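Local coordinates for protein cortical-lytic enzyme (Clostridium perfringens, PDB 5JIP) that probably acts as a lysozyme-type muramidase of glycoside hydrolase family 25, hydrolysing spore cortex peptidoglycan during germination, at residues H74-S79 and V86-Q91; D90-V95 and D132-R137. All coordinates share one frame; numbering follows the deposited sequence.

Contact 1 of 2, residues H74-S79 and V86-Q91; sequences HFAKPS and VIQADQ
Gln88 reaches from its helix to His74 and Lys77, and its side-chain amide carries nearly the whole contact. Three hydrogen bonds hold that amide. Two end on the oxygen. His74 NE2 donates to Gln88 OE1 at 3.0 Å, and the oxygen lies in the plane of the imidazole, at the ring edge. The bond is nearly straight, 171°. Lys77 N donates to Gln88 OE1 at 3.1 Å, in the plane of the Gln88 amide carbonyl and on a lone pair of OE1. The third bond runs the other way. Gln88 NE2 donates to Lys77 O at 3.0 Å, approaching from above the plane of that carbonyl. One amide therefore pairs with both the N-H and the C=O of Lys77, which fixes its rotation. The chain of Gln88 is extended beyond CG (chi2 175°), and this carries the amide across to the loop.

Beyond the hydrogen bonds there is only van der Waals contact. Gln88 CB lies 3.7 Å from His74 NE2, and Lys77 CB comes to 4.1 Å from Gln88 NE2. The imidazole and amide planes are 60° apart, so they do not stack. The amine end of Lys77 leads away from the helix.

The other ring nitrogen of His74, ND1, is hydrogen-bonded to Ser43 OG. The imidazole is thus held at both nitrogens in a buried place.

The contact belongs to a beta-alpha-beta unit of the TIM-barrel-type domain: strand 70-75, helix 83-100 and strand 111-113. It ties the end of strand 70-75 (His74) and the loop after it (Lys77) to helix 83-100. Trp130 of helix 124-142 packs on Ala76, Pro78 and Gln88.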
loop_
_atom_site.group_PDB
_atom_site.type_symbol
_atom_site.label_atom_id
_atom_site.label_comp_id
_atom_site.label_asym_id
_atom_site.label_seq_id
_atom_site.Cartn_x
_atom_site.Cartn_y
_atom_site.Cartn_z
ATOM N N HIS A 74 11.368 16.924 18.117
ATOM C CA HIS A 74 10.936 17.795 19.204
ATOM C C HIS A 74 11.021 17.049 20.533
ATOM O O HIS A 74 10.453 15.958 20.674
ATOM C CB HIS A 74 9.496 18.270 18.984
ATOM C CG HIS A 74 8.928 19.009 20.154
ATOM N ND1 HIS A 74 9.315 20.289 20.479
ATOM C CD2 HIS A 74 8.010 18.645 21.085
ATOM C CE1 HIS A 74 8.644 20.688 21.550
ATOM N NE2 HIS A 74 7.853 19.705 21.941
ATOM N N PHE A 75 11.665 17.659 21.531
ATOM C CA PHE A 75 11.711 17.066 22.864
ATOM C C PHE A 75 10.430 17.433 23.597
ATOM O O PHE A 75 10.178 18.607 23.904
ATOM C CB PHE A 75 12.939 17.511 23.653
ATOM C CG PHE A 75 13.043 16.841 24.983
ATOM C CD1 PHE A 75 12.393 17.352 26.092
ATOM C CD2 PHE A 75 13.774 15.683 25.117
ATOM C CE1 PHE A 75 12.471 16.716 27.317
ATOM C CE2 PHE A 75 13.852 15.033 26.338
ATOM C CZ PHE A 75 13.221 15.563 27.436
ATOM N N ALA A 76 9.627 16.420 23.892
ATOM C CA ALA A 76 8.293 16.631 24.434
ATOM C C ALA A 76 8.333 16.995 25.918
ATOM O O ALA A 76 9.198 16.539 26.672
ATOM C CB ALA A 76 7.474 15.373 24.249
ATOM N N LYS A 77 7.372 17.815 26.340
ATOM C CA LYS A 77 7.031 17.934 27.757
ATOM C C LYS A 77 5.559 17.585 27.951
ATOM O O LYS A 77 4.678 18.455 27.861
ATOM C CB LYS A 77 7.342 19.318 28.306
ATOM C CG LYS A 77 7.327 19.279 29.839
ATOM C CD LYS A 77 8.004 20.465 30.500
ATOM C CE LYS A 77 8.086 20.266 32.039
ATOM N NZ LYS A 77 9.077 19.187 32.476
ATOM N N PRO A 78 5.250 16.327 28.210
ATOM C CA PRO A 78 3.844 15.925 28.361
ATOM C C PRO A 78 3.274 16.426 29.676
ATOM O O PRO A 78 4.006 16.753 30.610
ATOM C CB PRO A 78 3.902 14.388 28.322
ATOM C CG PRO A 78 5.243 14.070 27.698
ATOM C CD PRO A 78 6.151 15.168 28.182
ATOM N N SER A 79 1.944 16.507 29.727
ATOM C CA SER A 79 1.244 16.922 30.934
ATOM C C SER A 79 -0.162 16.340 30.899
ATOM O O SER A 79 -0.566 15.690 29.923
ATOM C CB SER A 79 1.217 18.447 31.071
ATOM O OG SER A 79 0.189 19.047 30.300
ATOM N N VAL A 86 -1.330 20.040 21.618
ATOM C CA VAL A 86 -1.627 20.816 20.418
ATOM C C VAL A 86 -0.651 21.974 20.288
ATOM O O VAL A 86 -0.145 22.258 19.201
ATOM C CB VAL A 86 -3.086 21.311 20.461
ATOM C CG1 VAL A 86 -3.400 22.199 19.282
ATOM C CG2 VAL A 86 -4.035 20.143 20.506
ATOM N N ILE A 87 -0.382 22.678 21.390
ATOM C CA ILE A 87 0.551 23.804 21.338
ATOM C C ILE A 87 1.929 23.347 20.893
ATOM O O ILE A 87 2.569 23.986 20.047
ATOM C CB ILE A 87 0.619 24.508 22.701
ATOM C CG1 ILE A 87 -0.692 25.249 22.945
ATOM C CG2 ILE A 87 1.847 25.435 22.785
ATOM C CD1 ILE A 87 -0.876 25.635 24.389
ATOM N N GLN A 88 2.438 22.273 21.498
ATOM C CA GLN A 88 3.773 21.824 21.140
ATOM C C GLN A 88 3.812 21.311 19.713
ATOM O O GLN A 88 4.777 21.579 18.990
ATOM C CB GLN A 88 4.267 20.772 22.114
ATOM C CG GLN A 88 4.700 21.402 23.439
ATOM C CD GLN A 88 5.090 20.398 24.472
ATOM O OE1 GLN A 88 5.912 19.504 24.227
ATOM N NE2 GLN A 88 4.525 20.552 25.663
ATOM N N ALA A 89 2.766 20.604 19.273
ATOM C CA ALA A 89 2.743 20.177 17.874
ATOM C C ALA A 89 2.760 21.379 16.934
ATOM O O ALA A 89 3.496 21.394 15.936
ATOM C CB ALA A 89 1.526 19.298 17.588
ATOM N N ASP A 90 1.969 22.410 17.237
ATOM C CA ASP A 90 1.973 23.586 16.377
ATOM C C ASP A 90 3.330 24.274 16.391
ATOM O O ASP A 90 3.771 24.794 15.365
ATOM C CB ASP A 90 0.886 24.575 16.803
ATOM C CG ASP A 90 -0.514 24.136 16.387
ATOM O OD1 ASP A 90 -0.673 23.160 15.619
ATOM O OD2 ASP A 90 -1.473 24.782 16.832
ATOM N N GLN A 91 3.995 24.312 17.553
ATOM C CA GLN A 91 5.308 24.956 17.638
ATOM C C GLN A 91 6.344 24.194 16.827
ATOM O O GLN A 91 7.170 24.795 16.129
ATOM C CB GLN A 91 5.752 25.046 19.095
ATOM C CG GLN A 91 4.966 26.061 19.938
ATOM C CD GLN A 91 5.197 25.890 21.443
ATOM O OE1 GLN A 91 5.506 24.800 21.914
ATOM N NE2 GLN A 91 5.030 26.963 22.195
#

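Contact 2 of 2, residues D90-V95 and D132-R137; sequences DQFIDV and DRFRDR
Two helices of the TIM-barrel-type domain, 83-100 and 124-142, pack side by side here. The short segments 90-95 and 132-137 run 45° apart in direction. Their axes come no closer than 10.8 Å, so side chains bridge the gap.

A salt bridge joins Asp90 and Arg137. The arginine grips side-on, one nitrogen to each carboxylate oxygen. Arg137 NE donates to Asp90 OD1 at 2.8 Å, almost straight at 172°. Arg137 NH2 donates to the syn lone pair of Asp90 OD2 at 2.9 Å. The two flat groups are not coplanar; their planes stand 37° apart. The arginine chain is bent at chi2, and its guanidinium meets the acid with its edge. A two-point grip of this kind limits rotation of both groups.

Deeper in, two buried aromatic rings meet. Phe92 CD2 sits 3.9 Å from Phe134 CZ, at the edge of the Phe134 ring and near its plane. Ile93 CD1 adds a looser touch, 4.5 Å from Arg137 O.

On helix 124-142, Asp132, Arg135 and Asp136 form a charge network. Lys280 of the second subunit makes salt bridges to both acids. Phe92 also meets Phe138 and packs on Ala42 and Ser43 of strand 38-44, so helix 83-100 packs on the barrel sheet through Phe92.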
loop_
_atom_site.group_PDB
_atom_site.type_symbol
_atom_site.label_atom_id
_atom_site.label_comp_id
_atom_site.label_asym_id
_atom_site.label_seq_id
_atom_site.Cartn_x
_atom_site.Cartn_y
_atom_site.Cartn_z
ATOM N N ASP A 90 1.969 22.410 17.237
ATOM C CA ASP A 90 1.973 23.586 16.377
ATOM C C ASP A 90 3.330 24.274 16.391
ATOM O O ASP A 90 3.771 24.794 15.365
ATOM C CB ASP A 90 0.886 24.575 16.803
ATOM C CG ASP A 90 -0.514 24.136 16.387
ATOM O OD1 ASP A 90 -0.673 23.160 15.619
ATOM O OD2 ASP A 90 -1.473 24.782 16.832
ATOM N N GLN A 91 3.995 24.312 17.553
ATOM C CA GLN A 91 5.308 24.956 17.638
ATOM C C GLN A 91 6.344 24.194 16.827
ATOM O O GLN A 91 7.170 24.795 16.129
ATOM C CB GLN A 91 5.752 25.046 19.095
ATOM C CG GLN A 91 4.966 26.061 19.938
ATOM C CD GLN A 91 5.197 25.890 21.443
ATOM O OE1 GLN A 91 5.506 24.800 21.914
ATOM N NE2 GLN A 91 5.030 26.963 22.195
ATOM N N PHE A 92 6.319 22.866 16.928
ATOM C CA PHE A 92 7.221 22.013 16.165
ATOM C C PHE A 92 7.027 22.212 14.662
ATOM O O PHE A 92 8.002 22.357 13.912
ATOM C CB PHE A 92 6.971 20.571 16.598
ATOM C CG PHE A 92 7.899 19.545 15.988
ATOM C CD1 PHE A 92 9.239 19.819 15.738
ATOM C CD2 PHE A 92 7.413 18.276 15.698
ATOM C CE1 PHE A 92 10.066 18.846 15.206
ATOM C CE2 PHE A 92 8.242 17.308 15.166
ATOM C CZ PHE A 92 9.565 17.586 14.913
ATOM N N ILE A 93 5.775 22.249 14.218
ATOM C CA ILE A 93 5.442 22.480 12.812
ATOM C C ILE A 93 6.056 23.785 12.331
ATOM O O ILE A 93 6.581 23.874 11.220
ATOM C CB ILE A 93 3.909 22.472 12.634
ATOM C CG1 ILE A 93 3.388 21.047 12.775
ATOM C CG2 ILE A 93 3.490 23.072 11.279
ATOM C CD1 ILE A 93 1.883 20.964 12.950
ATOM N N ASP A 94 5.950 24.826 13.147
ATOM C CA ASP A 94 6.524 26.128 12.823
ATOM C C ASP A 94 8.041 26.040 12.722
ATOM O O ASP A 94 8.628 26.461 11.718
ATOM C CB ASP A 94 6.051 27.123 13.894
ATOM C CG ASP A 94 6.620 28.537 13.741
ATOM O OD1 ASP A 94 7.348 28.848 12.788
ATOM O OD2 ASP A 94 6.307 29.356 14.636
ATOM N N VAL A 95 8.696 25.438 13.725
ATOM C CA VAL A 95 10.164 25.371 13.709
ATOM C C VAL A 95 10.658 24.554 12.523
ATOM O O VAL A 95 11.616 24.941 11.847
ATOM C CB VAL A 95 10.694 24.813 15.037
ATOM C CG1 VAL A 95 12.222 24.592 15.015
ATOM C CG2 VAL A 95 10.336 25.754 16.141
ATOM N N ASP A 132 -0.758 10.820 21.702
ATOM C CA ASP A 132 -1.743 10.585 20.657
ATOM C C ASP A 132 -2.351 11.897 20.170
ATOM O O ASP A 132 -2.626 12.063 18.979
ATOM C CB ASP A 132 -2.810 9.649 21.235
ATOM C CG ASP A 132 -3.578 8.880 20.177
ATOM O OD1 ASP A 132 -3.094 8.726 19.037
ATOM O OD2 ASP A 132 -4.683 8.415 20.517
ATOM N N ARG A 133 -2.578 12.848 21.083
ATOM C CA ARG A 133 -3.111 14.136 20.676
ATOM C C ARG A 133 -2.091 14.908 19.859
ATOM O O ARG A 133 -2.438 15.552 18.860
ATOM C CB ARG A 133 -3.522 14.944 21.917
ATOM C CG ARG A 133 -3.894 16.401 21.621
ATOM C CD ARG A 133 -5.144 16.526 20.747
ATOM N NE ARG A 133 -6.291 15.872 21.376
ATOM C CZ ARG A 133 -7.154 16.475 22.193
ATOM N NH1 ARG A 133 -8.166 15.785 22.714
ATOM N NH2 ARG A 133 -7.020 17.765 22.491
ATOM N N PHE A 134 -0.835 14.874 20.296
ATOM C CA PHE A 134 0.248 15.494 19.534
ATOM C C PHE A 134 0.305 14.895 18.133
ATOM O O PHE A 134 0.303 15.618 17.130
ATOM C CB PHE A 134 1.568 15.298 20.273
ATOM C CG PHE A 134 2.742 16.054 19.658
ATOM C CD1 PHE A 134 3.322 15.639 18.464
ATOM C CD2 PHE A 134 3.261 17.169 20.288
ATOM C CE1 PHE A 134 4.404 16.341 17.898
ATOM C CE2 PHE A 134 4.361 17.871 19.733
ATOM C CZ PHE A 134 4.918 17.452 18.540
ATOM N N ARG A 135 0.269 13.569 18.050
ATOM C CA ARG A 135 0.251 12.897 16.751
ATOM C C ARG A 135 -0.929 13.346 15.883
ATOM O O ARG A 135 -0.768 13.623 14.682
ATOM C CB ARG A 135 0.233 11.386 16.974
ATOM C CG ARG A 135 0.145 10.545 15.710
ATOM C CD ARG A 135 -1.251 10.053 15.468
ATOM N NE ARG A 135 -1.628 9.061 16.482
ATOM C CZ ARG A 135 -1.476 7.743 16.376
ATOM N NH1 ARG A 135 -0.987 7.211 15.273
ATOM N NH2 ARG A 135 -1.846 6.945 17.379
ATOM N N ASP A 136 -2.136 13.406 16.458
ATOM C CA ASP A 136 -3.304 13.793 15.665
ATOM C C ASP A 136 -3.157 15.205 15.108
ATOM O O ASP A 136 -3.451 15.463 13.933
ATOM C CB ASP A 136 -4.590 13.690 16.508
ATOM C CG ASP A 136 -5.025 12.257 16.763
ATOM O OD1 ASP A 136 -4.523 11.331 16.088
ATOM O OD2 ASP A 136 -5.886 12.056 17.643
ATOM N N ARG A 137 -2.746 16.147 15.945
ATOM C CA ARG A 137 -2.542 17.511 15.476
ATOM C C ARG A 137 -1.457 17.564 14.417
ATOM O O ARG A 137 -1.625 18.194 13.364
ATOM C CB ARG A 137 -2.177 18.417 16.647
ATOM C CG ARG A 137 -1.986 19.887 16.285
ATOM C CD ARG A 137 -3.281 20.484 15.800
ATOM N NE ARG A 137 -3.213 21.938 15.820
ATOM C CZ ARG A 137 -4.273 22.735 15.819
ATOM N NH1 ARG A 137 -5.504 22.216 15.784
ATOM N NH2 ARG A 137 -4.091 24.050 15.844
#

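In the fold
Contacts 1 and 2 both use helix 83-100 and share Asp90 and Gln91. Their centres lie about 6 Å apart. Contact 1 is the more buried and joins the helix to the end of its preceding strand and the loop after it. Contact 2 is partly buried and joins the same helix to the next one, 124-142. The chemistry follows the place. Contact 1 relies on hydrogen bonds around one side-chain amide, with no salt bridge, whereas contact 2 combines a charged pair with buried rings. They touch directly: His74 CB packs 3.6 Å from Phe92 CD1, and Phe134 CE2 lies 3.5 Å from Gln88 C. Both lie away from the magnesium site.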